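Local coordinates for protein adhesin (Streptococcus sanguinis SK1 = NCTC 7863, PDB 6VT2) that probably mediates bacterial adhesion to host surfaces by binding sialoglycans such as sialyl-T antigen through two tandem Siglec-like modules, at residues Asn55-Ser60 with Asp94-Tyr99; Gly82-Asn87 with Leu122-Gln127. All blocks are in the same frame, centred on the assembly; numbering follows the deposited sequence.

Both contacts lie in the first of the two Siglec-like domains, and their centres are 11 Å apart. Along the chain their segments alternate: 55-60, 82-87, 94-99, 122-127. Each contact spans the beta sandwich, from the loop at one end of a strand in the first sheet to the second sheet. Strands 58-61 and 76-83 are neighbours in one sheet, and 95-104 and 119-125 in the other. Backbone pairs Tyr96 N to Leu122 O and Asp94 O to Ile124 N, both probable hydrogen bonds, join the contacts, while Trp56 packs on Pro85. Contact 1 lies behind the sialic acid, which Tyr96 also touches; contact 2 continues the intersheet packing toward the domain end.

Contact 1: Asn55-Ser60 with Asp94-Tyr99; sequences NWIRYS and DRYTKY. With SIA (N-acetyl-alpha-neuraminic acid), chain D; GAL (beta-D-galactopyranose), chain B.
Trp56 leads the packing against Tyr96 in an offset edge-to-face aromatic pair. The edge of its six-membered ring is directed at the tyrosine face, with ring centroids 5.6 Å apart and planes at 83°. Trp56 CZ2 lies 3.8 Å from Tyr96 CE2. A chi1 of 50° sets the indole CG between backbone N and carbonyl carbon, and the ring reaches across to the other sheet. His88 meets the indole at about a right angle and is hydrogen-bonded to Tyr96 OH, which helps fix the phenol's orientation. Ile57 follows with an extended chain that carries CD1 to 4.3 Å from Lys98 CG, alongside the root of Tyr96.

Beyond it, strand 95-104 holds the glycan; Tyr96 OH lies 3.4 Å from the acetamido methyl C11. Thr97 grips both carboxylate oxygens of the sialic acid: its N lies 2.9 Å from O1B in a nearly straight bond (169°), and its OG1 donates to O1A. The acetamido N5 donates to Arg95 O. Lys98, bent at chi2, sends NZ to sialic acid O8 and O9, each at 3.0 Å, and also to Asn42 OD1 and Asp53 O, so four oxygens, two of the sugar and two of the protein, share its N-H groups. Tyr99 OH donates to galactose O6 at 2.6 Å. The Tyr-Thr-Lys-Tyr run probably corresponds to the Thr-Arg motif on the F strand of related Siglec-like adhesins, with lysine in the arginine position.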
# COMPACT_ATOMS: atom_id res chain seq x y z
N ASN A 55 1.02 -44.13 21.34
CA ASN A 55 -0.41 -44.24 21.02
C ASN A 55 -0.84 -43.23 19.97
O ASN A 55 -1.80 -43.50 19.36
CB ASN A 55 -1.23 -44.14 22.29
CG ASN A 55 -1.16 -42.80 22.96
OD1 ASN A 55 -0.26 -42.02 22.73
ND2 ASN A 55 -2.07 -42.62 23.88
N TRP A 56 -0.12 -42.14 19.75
CA TRP A 56 -0.52 -41.15 18.76
C TRP A 56 -0.03 -41.47 17.34
O TRP A 56 -0.38 -40.75 16.50
CB TRP A 56 -0.12 -39.76 19.25
CG TRP A 56 1.30 -39.65 19.71
CD1 TRP A 56 1.72 -39.71 20.98
CD2 TRP A 56 2.45 -39.47 18.89
NE1 TRP A 56 3.07 -39.58 21.00
CE2 TRP A 56 3.55 -39.41 19.75
CE3 TRP A 56 2.66 -39.29 17.53
CZ2 TRP A 56 4.83 -39.22 19.31
CZ3 TRP A 56 3.93 -39.13 17.09
CH2 TRP A 56 5.00 -39.11 17.96
N ILE A 57 0.78 -42.51 17.14
CA ILE A 57 1.10 -42.94 15.80
C ILE A 57 -0.04 -43.85 15.37
O ILE A 57 -0.30 -44.88 15.99
CB ILE A 57 2.42 -43.69 15.75
CG1 ILE A 57 3.56 -42.79 16.20
CG2 ILE A 57 2.65 -44.18 14.29
CD1 ILE A 57 4.93 -43.58 16.22
N ARG A 58 -0.76 -43.46 14.31
CA ARG A 58 -1.95 -44.16 13.85
C ARG A 58 -1.73 -44.55 12.40
O ARG A 58 -0.92 -44.03 11.76
CB ARG A 58 -3.14 -43.22 13.97
CG ARG A 58 -3.30 -42.75 15.40
CD ARG A 58 -4.46 -41.81 15.55
NE ARG A 58 -5.71 -42.48 15.25
CZ ARG A 58 -6.85 -41.83 15.06
NH1 ARG A 58 -6.89 -40.52 15.17
NH2 ARG A 58 -7.96 -42.49 14.77
N TYR A 59 -2.47 -45.54 11.99
CA TYR A 59 -2.40 -45.93 10.60
C TYR A 59 -3.71 -46.51 10.12
O TYR A 59 -4.43 -47.03 10.89
CB TYR A 59 -1.22 -46.83 10.25
CG TYR A 59 -1.27 -48.17 10.90
CD1 TYR A 59 -0.93 -48.34 12.21
CD2 TYR A 59 -1.55 -49.28 10.14
CE1 TYR A 59 -0.95 -49.59 12.79
CE2 TYR A 59 -1.56 -50.53 10.70
CZ TYR A 59 -1.24 -50.70 12.02
OH TYR A 59 -1.25 -51.96 12.51
N SER A 60 -3.90 -46.44 8.83
CA SER A 60 -5.13 -46.97 8.24
C SER A 60 -4.86 -47.39 6.81
O SER A 60 -4.11 -46.78 6.16
CB SER A 60 -6.22 -45.96 8.30
OG SER A 60 -5.91 -44.88 7.50
N ASP A 94 14.31 -38.02 20.62
CA ASP A 94 12.87 -37.90 20.36
C ASP A 94 12.56 -38.26 18.91
O ASP A 94 12.28 -37.47 18.02
CB ASP A 94 12.39 -36.53 20.79
CG ASP A 94 12.33 -36.41 22.31
OD1 ASP A 94 11.65 -37.27 22.92
OD2 ASP A 94 13.02 -35.51 22.91
N ARG A 95 12.69 -39.58 18.70
CA ARG A 95 12.57 -40.23 17.41
C ARG A 95 12.05 -41.64 17.62
O ARG A 95 12.19 -42.16 18.63
CB ARG A 95 13.92 -40.26 16.70
CG ARG A 95 14.97 -41.04 17.47
CD ARG A 95 16.36 -40.68 17.01
NE ARG A 95 16.69 -41.14 15.68
CZ ARG A 95 16.79 -40.37 14.64
NH1 ARG A 95 16.48 -39.11 14.75
NH2 ARG A 95 17.17 -40.86 13.50
N TYR A 96 11.43 -42.21 16.60
CA TYR A 96 10.83 -43.54 16.72
C TYR A 96 11.11 -44.35 15.45
O TYR A 96 10.72 -43.92 14.46
CB TYR A 96 9.32 -43.37 16.87
CG TYR A 96 8.90 -42.66 18.11
CD1 TYR A 96 8.90 -43.30 19.33
CD2 TYR A 96 8.65 -41.32 18.09
CE1 TYR A 96 8.55 -42.63 20.47
CE2 TYR A 96 8.34 -40.63 19.23
CZ TYR A 96 8.19 -41.30 20.40
OH TYR A 96 7.92 -40.68 21.57
N THR A 97 11.66 -45.53 15.60
CA THR A 97 11.93 -46.41 14.46
C THR A 97 10.83 -47.45 14.54
O THR A 97 10.80 -48.14 15.48
CB THR A 97 13.27 -47.10 14.55
OG1 THR A 97 14.19 -46.05 14.77
CG2 THR A 97 13.58 -47.89 13.30
N LYS A 98 9.96 -47.48 13.56
CA LYS A 98 8.85 -48.44 13.58
C LYS A 98 8.83 -49.22 12.26
O LYS A 98 9.25 -48.74 11.29
CB LYS A 98 7.54 -47.73 13.85
CG LYS A 98 7.52 -46.89 15.10
CD LYS A 98 7.61 -47.78 16.31
CE LYS A 98 8.06 -46.94 17.46
NZ LYS A 98 7.97 -47.61 18.75
N TYR A 99 8.28 -50.40 12.35
CA TYR A 99 8.43 -51.39 11.29
C TYR A 99 7.10 -51.62 10.60
O TYR A 99 6.05 -51.63 11.23
CB TYR A 99 8.95 -52.68 11.89
CG TYR A 99 10.35 -52.52 12.36
CD1 TYR A 99 10.66 -51.90 13.53
CD2 TYR A 99 11.39 -52.91 11.54
CE1 TYR A 99 11.99 -51.64 13.88
CE2 TYR A 99 12.73 -52.74 11.89
CZ TYR A 99 13.01 -52.04 13.05
OH TYR A 99 14.32 -51.84 13.32
C1 SIA D . 13.84 -45.83 18.34
C2 SIA D . 14.41 -46.03 19.82
C3 SIA D . 15.28 -44.88 20.33
C4 SIA D . 14.52 -43.57 20.54
C5 SIA D . 13.28 -43.81 21.41
C6 SIA D . 12.46 -45.00 20.86
C7 SIA D . 11.28 -45.45 21.76
C8 SIA D . 10.69 -46.79 21.25
C9 SIA D . 9.33 -47.05 21.89
C10 SIA D . 12.16 -41.95 22.60
C11 SIA D . 11.24 -40.74 22.45
N5 SIA D . 12.42 -42.62 21.45
O1A SIA D . 14.58 -45.24 17.53
O1B SIA D . 12.70 -46.35 18.17
O4 SIA D . 15.35 -42.58 21.16
O6 SIA D . 13.28 -46.16 20.74
O7 SIA D . 11.67 -45.52 23.12
O8 SIA D . 10.59 -46.75 19.82
O9 SIA D . 8.38 -46.17 21.30
O10 SIA D . 12.62 -42.28 23.69
C1 GAL B . 14.90 -50.85 19.90
C2 GAL B . 15.27 -49.45 20.44
C3 GAL B . 14.80 -48.35 19.49
C4 GAL B . 15.30 -48.63 18.07
C5 GAL B . 14.83 -50.02 17.65
C6 GAL B . 15.28 -50.45 16.25
O2 GAL B . 14.63 -49.20 21.68
O3 GAL B . 15.30 -47.08 19.90
O4 GAL B . 16.70 -48.55 18.01
O5 GAL B . 15.35 -51.00 18.56
O6 GAL B . 14.70 -51.69 15.87

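Contact 2: Gly82-Asn87 with Leu122-Gln127; sequences GIVPIN and LVIRPQ
Val84 and Ile124 face each other where the two backbones come nearest. The two chains run in roughly the same sense, draw together to 7.7 Å between the CA atoms of Val84 and Ile124, and separate again to 9.5 Å between those of Ile86 and Pro126. No hydrogen bond links the segments, which leave strands of different sheets and meet through side chains alone.

Valine and isoleucine approach tip to tip. Val84 CG1, anti to the backbone N (chi1 -179°), extends to within 3.6 Å of Ile124 CG2, a close van der Waals fit. The isoleucine delta carbon folds back with chi2 at -52°, and this brings Ile124 CD1 to 3.9 Å from Val84 CG2, so both valine methyls are engaged. Ala16 and Phe22 also pack on Val84, while His88 touches Ile124. Further along, Ile86 CD1 approaches Gln127 NE2 at 4.4 Å, a loose contact at the margin. That nitrogen is hydrogen-bonded to Arg18 O, and the exposed Ile86 methyl merely lies beside it.

Cohesion here therefore comes from dispersion and the burial of Val84 and Ile124 between the sheets, with the amide nitrogen of Gln127, at the border, hydrogen-bonded to a backbone carbonyl from another part of the domain.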
# COMPACT_ATOMS: atom_id res chain seq x y z
N GLY A 82 -0.86 -38.86 12.55
CA GLY A 82 -1.16 -38.58 13.93
C GLY A 82 -0.89 -37.12 14.23
O GLY A 82 -0.66 -36.37 13.37
N ILE A 83 -1.04 -36.80 15.49
CA ILE A 83 -0.74 -35.46 16.02
C ILE A 83 0.35 -35.66 17.08
O ILE A 83 0.13 -36.39 18.06
CB ILE A 83 -1.99 -34.81 16.61
CG1 ILE A 83 -3.01 -34.63 15.51
CG2 ILE A 83 -1.58 -33.53 17.29
CD1 ILE A 83 -4.38 -34.30 16.10
N VAL A 84 1.50 -35.02 16.88
CA VAL A 84 2.55 -35.08 17.91
C VAL A 84 2.10 -34.26 19.10
O VAL A 84 1.76 -33.10 18.89
CB VAL A 84 3.88 -34.56 17.40
CG1 VAL A 84 4.96 -34.65 18.46
CG2 VAL A 84 4.24 -35.36 16.09
N PRO A 85 2.19 -34.76 20.32
CA PRO A 85 1.77 -34.00 21.48
C PRO A 85 2.57 -32.71 21.57
O PRO A 85 3.77 -32.66 21.29
CB PRO A 85 2.07 -34.93 22.66
CG PRO A 85 1.99 -36.36 22.00
CD PRO A 85 2.52 -36.17 20.65
N ILE A 86 1.88 -31.69 22.07
CA ILE A 86 2.45 -30.37 22.12
C ILE A 86 3.63 -30.32 23.08
O ILE A 86 4.47 -29.44 22.93
CB ILE A 86 1.38 -29.36 22.53
CG1 ILE A 86 1.85 -27.92 22.19
CG2 ILE A 86 1.04 -29.51 24.00
CD1 ILE A 86 2.03 -27.66 20.76
N ASN A 87 3.71 -31.23 24.05
CA ASN A 87 4.83 -31.22 25.00
C ASN A 87 5.82 -32.36 24.79
O ASN A 87 6.61 -32.68 25.70
CB ASN A 87 4.31 -31.28 26.43
CG ASN A 87 3.57 -32.55 26.72
OD1 ASN A 87 2.94 -33.12 25.84
ND2 ASN A 87 3.61 -32.99 27.96
N LEU A 122 10.42 -41.77 12.56
CA LEU A 122 9.67 -40.57 12.81
C LEU A 122 10.44 -39.70 13.78
O LEU A 122 10.81 -40.16 14.86
CB LEU A 122 8.29 -40.96 13.35
CG LEU A 122 7.32 -39.82 13.51
CD1 LEU A 122 6.91 -39.29 12.17
CD2 LEU A 122 6.13 -40.37 14.31
N VAL A 123 10.75 -38.49 13.37
CA VAL A 123 11.65 -37.61 14.10
C VAL A 123 10.86 -36.41 14.53
O VAL A 123 10.32 -35.69 13.68
CB VAL A 123 12.86 -37.23 13.24
CG1 VAL A 123 13.87 -36.35 14.00
CG2 VAL A 123 13.54 -38.43 12.69
N ILE A 124 10.89 -36.13 15.83
CA ILE A 124 10.08 -35.05 16.36
C ILE A 124 10.92 -33.79 16.54
O ILE A 124 11.91 -33.81 17.26
CB ILE A 124 9.41 -35.43 17.68
CG1 ILE A 124 8.71 -36.81 17.55
CG2 ILE A 124 8.58 -34.32 18.18
CD1 ILE A 124 7.79 -36.89 16.40
N ARG A 125 10.54 -32.70 15.86
CA ARG A 125 11.32 -31.47 15.85
C ARG A 125 10.46 -30.33 16.35
O ARG A 125 9.21 -30.37 16.28
CB ARG A 125 11.84 -31.18 14.43
CG ARG A 125 12.71 -32.31 13.94
CD ARG A 125 13.77 -32.70 14.90
NE ARG A 125 14.71 -31.60 15.11
CZ ARG A 125 15.80 -31.73 15.83
NH1 ARG A 125 16.05 -32.88 16.49
NH2 ARG A 125 16.65 -30.73 15.91
N PRO A 126 11.08 -29.28 16.83
CA PRO A 126 10.31 -28.12 17.28
C PRO A 126 9.76 -27.33 16.11
O PRO A 126 10.33 -27.32 15.02
CB PRO A 126 11.32 -27.32 18.10
CG PRO A 126 12.62 -27.54 17.31
CD PRO A 126 12.53 -29.08 16.91
N GLN A 127 8.66 -26.63 16.36
CA GLN A 127 8.04 -25.85 15.29
C GLN A 127 8.97 -24.80 14.70
O GLN A 127 8.90 -24.51 13.50
CB GLN A 127 6.77 -25.19 15.79
CG GLN A 127 5.70 -26.25 16.00
CD GLN A 127 4.32 -25.73 16.22
OE1 GLN A 127 4.05 -24.60 15.90
NE2 GLN A 127 3.43 -26.56 16.78